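Local structure of 7,8-dihydro-6-hydroxymethylpterin pyrophosphokinase-dihydropteroate synthase (Plasmodium falciparum, 6JWS) at residues B[487-492]-B[515-520]; B[501-506]-B[511-516]; B[557-562]-B[567-572]. The protein probably catalyses two successive steps of folate synthesis, pyrophosphorylating 6-hydroxymethyl-7,8-dihydropterin with ATP and then joining the product to 4-aminobenzoate to give dihydropteroate. The protein carries 1 engineered substitution. All coordinates share one frame; numbering follows the deposited sequence.

Interaction 1: B[487-492]-B[515-520]; sequences NVFKEC and KLLKKK
Leu516 packs between Phe489 and Lys490 of the helix. Its CB lies at the edge of the Phe489 ring, near the ring plane, with CB 3.7 Å from Phe489 CD2. The two side chains slide past each other in opposite directions. Leu517 adds a second apolar touch. Its CD2 is 3.9 Å from Phe489 CE2, and the two side chains cross at about a right angle. The ring therefore meets both leucines along its CD2-CE2 side. Phe489 has CG opposite its own backbone N (chi1 -168°), and this swings the ring off the helix toward the 515-520 segment. Phe489 and Leu517 are buried in this closely packed part; Leu516, partly exposed, forms the boundary to the outer side. Ile481, Leu501 and Ile513 also touch the Phe489 side chain, so the apolar cluster extends beyond the two segments.

The Lys490 side is thinner and more exposed. Leu516 CD1 still sits close on the helix surface, 3.6 Å from Lys490 N and 3.7 Å from Lys490 CB. Leu516 CD2, however, only grazes Lys490 CG, at 4.2 Å. The lysine is partly exposed. Its chain runs extended away from the leucine and bends at the last torsion (chi4 47°). Its NZ forms a salt bridge with Asp494, one helical turn further on. Thus only the aliphatic root of Lys490 serves the contact, while its charge is paired along its own helix.

Helix 486-494 and the loop between strands 500-503 and 525-529 are joined here. Phe489 lies between this loop and strands 478-482 and 500-503. Such apolar packing of the outer helices and loops against a ring of parallel strands is typical of the TIM barrel of the dihydropteroate synthase family.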
loop_
_atom_site.group_PDB
_atom_site.type_symbol
_atom_site.label_atom_id
_atom_site.label_comp_id
_atom_site.label_asym_id
_atom_site.label_seq_id
_atom_site.Cartn_x
_atom_site.Cartn_y
_atom_site.Cartn_z
ATOM N N ASN B 487 -9.092 -14.725 38.521
ATOM C CA ASN B 487 -9.399 -16.117 38.837
ATOM C C ASN B 487 -9.462 -16.968 37.571
ATOM O O ASN B 487 -8.946 -18.084 37.549
ATOM C CB ASN B 487 -10.642 -16.266 39.721
ATOM C CG ASN B 487 -10.311 -15.978 41.173
ATOM O OD1 ASN B 487 -9.169 -16.129 41.592
ATOM N ND2 ASN B 487 -11.279 -15.527 41.950
ATOM N N VAL B 488 -10.065 -16.422 36.512
ATOM C CA VAL B 488 -10.165 -17.131 35.247
ATOM C C VAL B 488 -8.758 -17.349 34.696
ATOM O O VAL B 488 -8.371 -18.484 34.412
ATOM C CB VAL B 488 -11.093 -16.391 34.258
ATOM C CG1 VAL B 488 -10.940 -16.899 32.825
ATOM C CG2 VAL B 488 -12.554 -16.469 34.704
ATOM N N PHE B 489 -7.967 -16.269 34.610
ATOM C CA PHE B 489 -6.631 -16.401 34.060
ATOM C C PHE B 489 -5.802 -17.399 34.866
ATOM O O PHE B 489 -5.062 -18.176 34.269
ATOM C CB PHE B 489 -5.892 -15.063 33.911
ATOM C CG PHE B 489 -4.622 -15.179 33.079
ATOM C CD1 PHE B 489 -4.677 -15.536 31.739
ATOM C CD2 PHE B 489 -3.371 -14.932 33.630
ATOM C CE1 PHE B 489 -3.520 -15.647 30.976
ATOM C CE2 PHE B 489 -2.221 -15.003 32.854
ATOM C CZ PHE B 489 -2.291 -15.384 31.535
ATOM N N LYS B 490 -5.903 -17.354 36.208
ATOM C CA LYS B 490 -5.136 -18.248 37.071
ATOM C C LYS B 490 -5.441 -19.723 36.776
ATOM O O LYS B 490 -4.537 -20.532 36.622
ATOM C CB LYS B 490 -5.343 -17.905 38.554
ATOM C CG LYS B 490 -4.545 -18.771 39.520
ATOM C CD LYS B 490 -4.651 -18.332 40.981
ATOM C CE LYS B 490 -4.277 -19.423 41.967
ATOM N NZ LYS B 490 -3.007 -20.097 41.603
ATOM N N GLU B 491 -6.716 -20.075 36.659
ATOM C CA GLU B 491 -7.071 -21.468 36.423
ATOM C C GLU B 491 -6.551 -21.902 35.051
ATOM O O GLU B 491 -6.179 -23.056 34.876
ATOM C CB GLU B 491 -8.586 -21.676 36.542
ATOM C CG GLU B 491 -8.994 -23.145 36.530
ATOM C CD GLU B 491 -10.486 -23.446 36.510
ATOM O OE1 GLU B 491 -11.298 -22.503 36.542
ATOM O OE2 GLU B 491 -10.837 -24.631 36.430
ATOM N N CYS B 492 -6.500 -20.968 34.093
ATOM C CA CYS B 492 -6.035 -21.301 32.754
ATOM C C CYS B 492 -4.535 -21.558 32.752
ATOM O O CYS B 492 -4.101 -22.544 32.173
ATOM C CB CYS B 492 -6.384 -20.225 31.739
ATOM S SG CYS B 492 -8.161 -20.126 31.422
ATOM N N LYS B 515 1.124 -10.606 38.044
ATOM C CA LYS B 515 1.926 -11.608 38.729
ATOM C C LYS B 515 1.703 -12.986 38.120
ATOM O O LYS B 515 2.563 -13.855 38.227
ATOM C CB LYS B 515 1.532 -11.734 40.203
ATOM C CG LYS B 515 1.723 -10.500 41.077
ATOM C CD LYS B 515 1.402 -10.884 42.507
ATOM C CE LYS B 515 0.446 -9.949 43.213
ATOM N NZ LYS B 515 -0.598 -10.681 43.974
ATOM N N LEU B 516 0.557 -13.188 37.476
ATOM C CA LEU B 516 0.283 -14.467 36.854
ATOM C C LEU B 516 1.050 -14.622 35.537
ATOM O O LEU B 516 1.084 -15.732 35.017
ATOM C CB LEU B 516 -1.230 -14.607 36.629
ATOM C CG LEU B 516 -2.137 -14.630 37.871
ATOM C CD1 LEU B 516 -3.595 -14.835 37.459
ATOM C CD2 LEU B 516 -1.723 -15.743 38.833
ATOM N N LEU B 517 1.645 -13.541 34.982
ATOM C CA LEU B 517 2.325 -13.633 33.685
ATOM C C LEU B 517 3.742 -14.177 33.861
ATOM O O LEU B 517 4.493 -14.296 32.888
ATOM C CB LEU B 517 2.409 -12.266 33.002
ATOM C CG LEU B 517 1.087 -11.567 32.711
ATOM C CD1 LEU B 517 1.346 -10.126 32.302
ATOM C CD2 LEU B 517 0.309 -12.321 31.640
ATOM N N LYS B 518 4.089 -14.492 35.111
ATOM C CA LYS B 518 5.413 -14.950 35.497
ATOM C C LYS B 518 5.278 -16.183 36.389
ATOM O O LYS B 518 4.488 -16.201 37.329
ATOM C CB LYS B 518 6.129 -13.819 36.239
ATOM C CG LYS B 518 6.992 -12.928 35.358
ATOM C CD LYS B 518 7.270 -11.522 35.859
ATOM C CE LYS B 518 7.552 -11.378 37.338
ATOM N NZ LYS B 518 6.645 -10.367 37.935
ATOM N N LYS B 519 6.022 -17.234 36.048
ATOM C CA LYS B 519 6.200 -18.374 36.931
ATOM C C LYS B 519 7.697 -18.605 37.129
ATOM O O LYS B 519 8.514 -17.827 36.646
ATOM C CB LYS B 519 5.508 -19.606 36.348
ATOM C CG LYS B 519 3.989 -19.585 36.402
ATOM C CD LYS B 519 3.384 -20.967 36.542
ATOM C CE LYS B 519 3.568 -21.850 35.326
ATOM N NZ LYS B 519 2.316 -21.942 34.539
ATOM N N LYS B 520 8.042 -19.687 37.833
ATOM C CA LYS B 520 9.423 -20.038 38.134
ATOM C C LYS B 520 10.240 -20.188 36.849
ATOM O O LYS B 520 11.402 -19.790 36.811
ATOM C CB LYS B 520 9.483 -21.300 39.009
ATOM C CG LYS B 520 9.315 -21.080 40.512
ATOM C CD LYS B 520 9.218 -22.366 41.328
ATOM C CE LYS B 520 7.896 -22.567 42.047
ATOM N NZ LYS B 520 6.768 -22.805 41.115
#

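Interaction 2: B[501-506]-B[511-516]; sequences LNDISA and PEIIKL. With PT1 (pteroic acid), chain I.
Ile513 faces Leu501 tip to tip. From its CB, the isoleucine divides into two branches. Its CG1 is placed opposite the backbone N (chi1 -159°), which sends the longer branch toward the strand. CG1 lies 3.8 Å from Leu501 CD2. At the end of this branch, CD1 meets both leucine methyls, with Leu501 CD2 at 3.8 Å and Leu501 CD1 at 3.9 Å, and comes near Asp503 OD2. The short branch, CG2, also touches Leu501 CD2. It turns to Asp503 and lies 3.8 Å from its OD2. This last touch is between a methyl and a carboxylate oxygen and adds no bond. All three residues are buried.

Strand 500-503 belongs to the parallel sheet of the TIM barrel, between strands 478-482 and 525-529. Leu501 and Asp503 point outward to the 511-516 segment, whose backbone has helical angles. Asn502, between them, points to the barrel interior and binds pteroic acid. Its OD1 accepts from N11 of the ligand at 2.9 Å, nearly straight at 171°. Its ND2 donates to N9 of the ligand at 3.2 Å. ND2 also makes a weak hydrogen bond to Asp430 OD2. The ligand pair of bonds reads one edge of the pterin, and Ile504 CG2 packs close by, 3.5 Å from N9 of the ligand.

Beyond the strand the chain makes a type I turn from Asp503 to Ala506. Asp503 OD1 accepts from Ser505 N in an Asx turn, nearly along the C-O axis, and from Ser505 OG at 2.7 Å on the syn side. Cys507 N is a further donor to the same oxygen.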
loop_
_atom_site.group_PDB
_atom_site.type_symbol
_atom_site.label_atom_id
_atom_site.label_comp_id
_atom_site.label_asym_id
_atom_site.label_seq_id
_atom_site.Cartn_x
_atom_site.Cartn_y
_atom_site.Cartn_z
ATOM N N LEU B 501 -2.377 -13.555 27.770
ATOM C CA LEU B 501 -3.452 -12.758 28.340
ATOM C C LEU B 501 -3.816 -11.622 27.373
ATOM O O LEU B 501 -2.976 -10.814 26.978
ATOM C CB LEU B 501 -3.040 -12.233 29.724
ATOM C CG LEU B 501 -3.994 -11.214 30.376
ATOM C CD1 LEU B 501 -5.367 -11.827 30.661
ATOM C CD2 LEU B 501 -3.417 -10.672 31.674
ATOM N N ASN B 502 -5.096 -11.559 27.010
ATOM C CA ASN B 502 -5.648 -10.442 26.271
ATOM C C ASN B 502 -6.536 -9.631 27.217
ATOM O O ASN B 502 -7.687 -9.992 27.446
ATOM C CB ASN B 502 -6.432 -10.950 25.056
ATOM C CG ASN B 502 -7.137 -9.839 24.318
ATOM O OD1 ASN B 502 -6.791 -8.673 24.496
ATOM N ND2 ASN B 502 -8.149 -10.179 23.524
ATOM N N ASP B 503 -5.995 -8.530 27.765
ATOM C CA ASP B 503 -6.657 -7.792 28.835
ATOM C C ASP B 503 -7.133 -6.431 28.308
ATOM O O ASP B 503 -6.350 -5.490 28.174
ATOM C CB ASP B 503 -5.740 -7.689 30.057
ATOM C CG ASP B 503 -6.403 -7.141 31.318
ATOM O OD1 ASP B 503 -7.192 -6.137 31.224
ATOM O OD2 ASP B 503 -6.160 -7.740 32.396
ATOM N N ILE B 504 -8.438 -6.329 28.019
ATOM C CA ILE B 504 -8.985 -5.121 27.422
ATOM C C ILE B 504 -8.988 -3.947 28.409
ATOM O O ILE B 504 -9.263 -2.825 28.005
ATOM C CB ILE B 504 -10.369 -5.369 26.793
ATOM C CG1 ILE B 504 -11.438 -5.747 27.834
ATOM C CG2 ILE B 504 -10.273 -6.382 25.653
ATOM C CD1 ILE B 504 -12.872 -5.608 27.328
ATOM N N SER B 505 -8.656 -4.177 29.683
ATOM C CA SER B 505 -8.507 -3.076 30.633
ATOM C C SER B 505 -7.045 -2.628 30.759
ATOM O O SER B 505 -6.717 -1.784 31.590
ATOM C CB SER B 505 -9.135 -3.402 32.003
ATOM O OG SER B 505 -8.307 -4.267 32.794
ATOM N N ALA B 506 -6.156 -3.221 29.960
ATOM C CA ALA B 506 -4.712 -3.056 30.090
ATOM C C ALA B 506 -4.265 -3.355 31.527
ATOM O O ALA B 506 -3.356 -2.715 32.055
ATOM C CB ALA B 506 -4.260 -1.693 29.599
ATOM N N PRO B 511 -4.626 -5.288 38.692
ATOM C CA PRO B 511 -3.191 -5.309 38.392
ATOM C C PRO B 511 -2.465 -6.565 38.869
ATOM O O PRO B 511 -1.440 -6.915 38.287
ATOM C CB PRO B 511 -2.641 -4.032 39.034
ATOM C CG PRO B 511 -3.856 -3.124 39.078
ATOM C CD PRO B 511 -5.028 -4.041 39.369
ATOM N N GLU B 512 -3.065 -7.303 39.826
ATOM C CA GLU B 512 -2.456 -8.523 40.346
ATOM C C GLU B 512 -2.355 -9.598 39.261
ATOM O O GLU B 512 -1.523 -10.498 39.361
ATOM C CB GLU B 512 -3.166 -9.057 41.603
ATOM C CG GLU B 512 -3.445 -7.996 42.676
ATOM C CD GLU B 512 -2.233 -7.271 43.261
ATOM O OE1 GLU B 512 -1.136 -7.864 43.278
ATOM O OE2 GLU B 512 -2.380 -6.104 43.704
ATOM N N ILE B 513 -3.193 -9.504 38.216
ATOM C CA ILE B 513 -3.172 -10.481 37.130
ATOM C C ILE B 513 -1.776 -10.545 36.513
ATOM O O ILE B 513 -1.427 -11.550 35.895
ATOM C CB ILE B 513 -4.272 -10.182 36.085
ATOM C CG1 ILE B 513 -4.629 -11.413 35.248
ATOM C CG2 ILE B 513 -3.938 -8.971 35.211
ATOM C CD1 ILE B 513 -5.929 -11.263 34.490
ATOM N N ILE B 514 -0.998 -9.475 36.701
ATOM C CA ILE B 514 0.338 -9.303 36.141
ATOM C C ILE B 514 1.302 -10.319 36.753
ATOM O O ILE B 514 2.140 -10.893 36.054
ATOM C CB ILE B 514 0.779 -7.832 36.319
ATOM C CG1 ILE B 514 0.191 -6.956 35.215
ATOM C CG2 ILE B 514 2.289 -7.658 36.438
ATOM C CD1 ILE B 514 0.054 -5.502 35.622
ATOM N N LYS B 515 1.124 -10.606 38.044
ATOM C CA LYS B 515 1.926 -11.608 38.729
ATOM C C LYS B 515 1.703 -12.986 38.120
ATOM O O LYS B 515 2.563 -13.855 38.227
ATOM C CB LYS B 515 1.532 -11.734 40.203
ATOM C CG LYS B 515 1.723 -10.500 41.077
ATOM C CD LYS B 515 1.402 -10.884 42.507
ATOM C CE LYS B 515 0.446 -9.949 43.213
ATOM N NZ LYS B 515 -0.598 -10.681 43.974
ATOM N N LEU B 516 0.557 -13.188 37.476
ATOM C CA LEU B 516 0.283 -14.467 36.854
ATOM C C LEU B 516 1.050 -14.622 35.537
ATOM O O LEU B 516 1.084 -15.732 35.017
ATOM C CB LEU B 516 -1.230 -14.607 36.629
ATOM C CG LEU B 516 -2.137 -14.630 37.871
ATOM C CD1 LEU B 516 -3.595 -14.835 37.459
ATOM C CD2 LEU B 516 -1.723 -15.743 38.833
HETATM C C2 PT1 I . -10.270 -5.689 20.443
HETATM C C3 PT1 I . -11.387 -6.470 20.975
HETATM C C5 PT1 I . -11.054 -7.474 21.991
HETATM N N6 PT1 I . -12.669 -6.306 20.570
HETATM C C7 PT1 I . -8.750 -6.828 21.862
HETATM N N9 PT1 I . -9.754 -7.610 22.378
HETATM C C10 PT1 I . -13.651 -7.055 21.137
HETATM N N11 PT1 I . -7.444 -6.977 22.288
HETATM C C12 PT1 I . -13.345 -7.987 22.121
HETATM C C21 PT1 I . -18.084 -1.857 17.713
HETATM O O22 PT1 I . -18.802 -2.276 16.764
HETATM O O1 PT1 I . -10.501 -4.750 19.517
HETATM N N4 PT1 I . -9.017 -5.905 20.899
HETATM N N8 PT1 I . -12.068 -8.188 22.511
HETATM C C13 PT1 I . -15.075 -6.824 20.707
HETATM N N14 PT1 I . -15.519 -5.506 21.238
HETATM C C15 PT1 I . -16.132 -4.624 20.415
HETATM C C16 PT1 I . -15.975 -3.236 20.621
HETATM C C17 PT1 I . -16.943 -5.130 19.348
HETATM C C18 PT1 I . -16.618 -2.336 19.736
HETATM C C19 PT1 I . -17.596 -4.216 18.483
HETATM C C20 PT1 I . -17.416 -2.822 18.667
HETATM O O23 PT1 I . -17.916 -0.636 17.865
#

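Interaction 3: B[557-562]-B[567-572]; sequences QRLNFL and IPRYRI
Leu559 and Leu562 of the helix pack against the 567-572 segment, and most of the contact is apolar. Leu559 CD1 lies 3.9 Å from Ile572 CG2. The two side chains cross obliquely. Ile572 CD1 reaches further along the helix, to Leu562 CB at 3.9 Å and to Leu559 CG. Its CG1 is opposite the carbonyl carbon (chi1 -60°), which carries CD1 toward these two leucines. Ile567 closes the other end, with its CB 4.0 Å from Leu562 CB. Val526 of the neighbouring strand touches both Leu562 and Ile572.

One backbone bond ties the segments directly. Ile567 N donates to Leu562 O at 3.0 Å, with an N-H...O angle of 162°. The donor stands above the carbonyl plane, 38° out of it. The bond links a carbonyl of the last helical turn to the fifth residue on, across the C-terminal end of helix 547-564.

The charged element is Arg569. Its NH1 passes 3.5 Å from the Leu559 CD2 methyl, and the two side chains cross at about a right angle. A water also links the guanidinium to Asn560. It accepts from Arg569 NH1 and donates to Asn560 OD1. This water lies in the guanidinium plane, at its edge. NE and NH2 have protein partners as well, Thr51 O and Asn50 OD1, which brings strand 46-57 of the kinase part against this corner of the barrel.

This helix, turn and strand 572-575 form one alpha-beta step of the TIM barrel. Leucine and isoleucine contacts shape its buried interior, with the one backbone bond at the turn. Neutral oxygens and water are among the arginine's partners. Its polar link to the helix, through water to Asn560, is indirect and probably more adaptable; its direct touch there is the Leu559 methyl.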
loop_
_atom_site.group_PDB
_atom_site.type_symbol
_atom_site.label_atom_id
_atom_site.label_comp_id
_atom_site.label_asym_id
_atom_site.label_seq_id
_atom_site.Cartn_x
_atom_site.Cartn_y
_atom_site.Cartn_z
ATOM N N GLN B 557 2.555 4.098 29.335
ATOM C CA GLN B 557 2.544 4.098 30.794
ATOM C C GLN B 557 2.260 2.685 31.322
ATOM O O GLN B 557 2.932 2.223 32.241
ATOM C CB GLN B 557 1.730 5.276 31.377
ATOM C CG GLN B 557 2.454 6.631 31.281
ATOM C CD GLN B 557 1.681 7.921 31.545
ATOM O OE1 GLN B 557 1.756 8.884 30.763
ATOM N NE2 GLN B 557 0.946 7.982 32.654
ATOM N N ARG B 558 1.317 1.956 30.701
ATOM C CA ARG B 558 1.013 0.602 31.162
ATOM C C ARG B 558 2.208 -0.337 30.976
ATOM O O ARG B 558 2.517 -1.151 31.858
ATOM C CB ARG B 558 -0.193 -0.020 30.443
ATOM C CG ARG B 558 -1.506 0.692 30.699
ATOM C CD ARG B 558 -1.659 0.865 32.195
ATOM N NE ARG B 558 -1.967 -0.350 32.922
ATOM C CZ ARG B 558 -1.871 -0.473 34.243
ATOM N NH1 ARG B 558 -1.410 0.524 34.979
ATOM N NH2 ARG B 558 -2.184 -1.621 34.823
ATOM N N LEU B 559 2.840 -0.255 29.804
ATOM C CA LEU B 559 4.026 -1.061 29.550
ATOM C C LEU B 559 5.092 -0.733 30.598
ATOM O O LEU B 559 5.712 -1.631 31.142
ATOM C CB LEU B 559 4.525 -0.829 28.113
ATOM C CG LEU B 559 5.843 -1.515 27.736
ATOM C CD1 LEU B 559 5.883 -1.907 26.260
ATOM C CD2 LEU B 559 7.067 -0.669 28.112
ATOM N N ASN B 560 5.305 0.552 30.887
ATOM C CA ASN B 560 6.316 0.933 31.866
ATOM C C ASN B 560 6.030 0.264 33.209
ATOM O O ASN B 560 6.958 -0.170 33.886
ATOM C CB ASN B 560 6.437 2.449 32.073
ATOM C CG ASN B 560 7.052 3.132 30.876
ATOM O OD1 ASN B 560 7.746 2.486 30.087
ATOM N ND2 ASN B 560 6.809 4.429 30.723
ATOM N N PHE B 561 4.746 0.218 33.592
ATOM C CA PHE B 561 4.336 -0.409 34.841
ATOM C C PHE B 561 4.610 -1.909 34.800
ATOM O O PHE B 561 5.221 -2.440 35.716
ATOM C CB PHE B 561 2.863 -0.148 35.139
ATOM C CG PHE B 561 2.353 -0.808 36.398
ATOM C CD1 PHE B 561 2.738 -0.344 37.649
ATOM C CD2 PHE B 561 1.447 -1.858 36.341
ATOM C CE1 PHE B 561 2.235 -0.916 38.811
ATOM C CE2 PHE B 561 0.941 -2.424 37.505
ATOM C CZ PHE B 561 1.346 -1.966 38.738
ATOM N N LEU B 562 4.199 -2.588 33.730
ATOM C CA LEU B 562 4.456 -4.015 33.638
ATOM C C LEU B 562 5.959 -4.280 33.676
ATOM O O LEU B 562 6.416 -5.206 34.347
ATOM C CB LEU B 562 3.834 -4.584 32.357
ATOM C CG LEU B 562 2.430 -5.153 32.545
ATOM C CD1 LEU B 562 1.399 -4.057 32.775
ATOM C CD2 LEU B 562 2.042 -6.034 31.366
ATOM N N ILE B 567 7.871 -7.814 33.861
ATOM C CA ILE B 567 7.345 -8.436 32.653
ATOM C C ILE B 567 8.294 -8.079 31.508
ATOM O O ILE B 567 8.601 -6.912 31.302
ATOM C CB ILE B 567 5.891 -8.006 32.374
ATOM C CG1 ILE B 567 4.977 -8.312 33.571
ATOM C CG2 ILE B 567 5.376 -8.642 31.080
ATOM C CD1 ILE B 567 5.088 -9.741 34.091
ATOM N N PRO B 568 8.887 -9.071 30.810
ATOM C CA PRO B 568 9.841 -8.776 29.737
ATOM C C PRO B 568 9.177 -7.886 28.679
ATOM O O PRO B 568 8.058 -8.170 28.254
ATOM C CB PRO B 568 10.156 -10.157 29.145
ATOM C CG PRO B 568 9.803 -11.159 30.245
ATOM C CD PRO B 568 8.687 -10.517 31.043
ATOM N N ARG B 569 9.886 -6.818 28.270
ATOM C CA ARG B 569 9.413 -5.813 27.327
ATOM C C ARG B 569 8.912 -6.433 26.019
ATOM O O ARG B 569 7.907 -5.977 25.472
ATOM C CB ARG B 569 10.505 -4.774 27.033
ATOM C CG ARG B 569 10.020 -3.567 26.233
ATOM C CD ARG B 569 11.119 -2.539 25.989
ATOM N NE ARG B 569 11.557 -1.986 27.258
ATOM C CZ ARG B 569 11.142 -0.822 27.739
ATOM N NH1 ARG B 569 10.339 -0.049 27.018
ATOM N NH2 ARG B 569 11.570 -0.434 28.926
ATOM N N TYR B 570 9.614 -7.457 25.522
ATOM C CA TYR B 570 9.340 -8.052 24.222
ATOM C C TYR B 570 8.096 -8.949 24.277
ATOM O O TYR B 570 7.710 -9.532 23.267
ATOM C CB TYR B 570 10.576 -8.818 23.735
ATOM C CG TYR B 570 11.093 -9.838 24.715
ATOM C CD1 TYR B 570 10.544 -11.104 24.762
ATOM C CD2 TYR B 570 12.082 -9.523 25.632
ATOM C CE1 TYR B 570 10.958 -12.047 25.683
ATOM C CE2 TYR B 570 12.518 -10.458 26.555
ATOM C CZ TYR B 570 11.961 -11.725 26.570
ATOM O OH TYR B 570 12.357 -12.662 27.480
ATOM N N ARG B 571 7.435 -9.038 25.444
ATOM C CA ARG B 571 6.257 -9.893 25.568
ATOM C C ARG B 571 4.973 -9.068 25.710
ATOM O O ARG B 571 3.917 -9.627 25.992
ATOM C CB ARG B 571 6.387 -10.865 26.750
ATOM C CG ARG B 571 7.214 -12.107 26.444
ATOM C CD ARG B 571 7.198 -13.108 27.592
ATOM N NE ARG B 571 7.865 -14.356 27.262
ATOM C CZ ARG B 571 7.301 -15.387 26.637
ATOM N NH1 ARG B 571 6.032 -15.308 26.244
ATOM N NH2 ARG B 571 8.008 -16.482 26.403
ATOM N N ILE B 572 5.052 -7.756 25.492
ATOM C CA ILE B 572 3.913 -6.874 25.719
ATOM C C ILE B 572 3.480 -6.296 24.377
ATOM O O ILE B 572 4.289 -5.689 23.690
ATOM C CB ILE B 572 4.313 -5.744 26.691
ATOM C CG1 ILE B 572 4.767 -6.325 28.037
ATOM C CG2 ILE B 572 3.190 -4.727 26.851
ATOM C CD1 ILE B 572 5.471 -5.342 28.933
HETATM O O HOH W 1 9.708 2.551 27.949
HETATM O O HOH W 2 9.949 1.373 30.635
#

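Interactions 1 and 2 share Lys515 and Leu516, and both involve the loop between strands 500-503 and 525-529. Interaction 2 lies against strand 500-503 and is buried; interaction 1 reaches the outer helix 486-494 and is only partly buried. Phe489 joins them by touching Leu501 and Ile513. Interaction 3 is buried too, but it holds a later helix and the approach to strand 572-575. It meets the same loop through Ile514, which packs on Leu562 and Phe561, while Ala506 O probably accepts a hydrogen bond from Arg558 NE. Interactions 1 and 2 are mainly apolar across their segments, though 2 lies on the pterin-binding strand; interaction 3 adds a backbone hydrogen bond and a water-linked arginine.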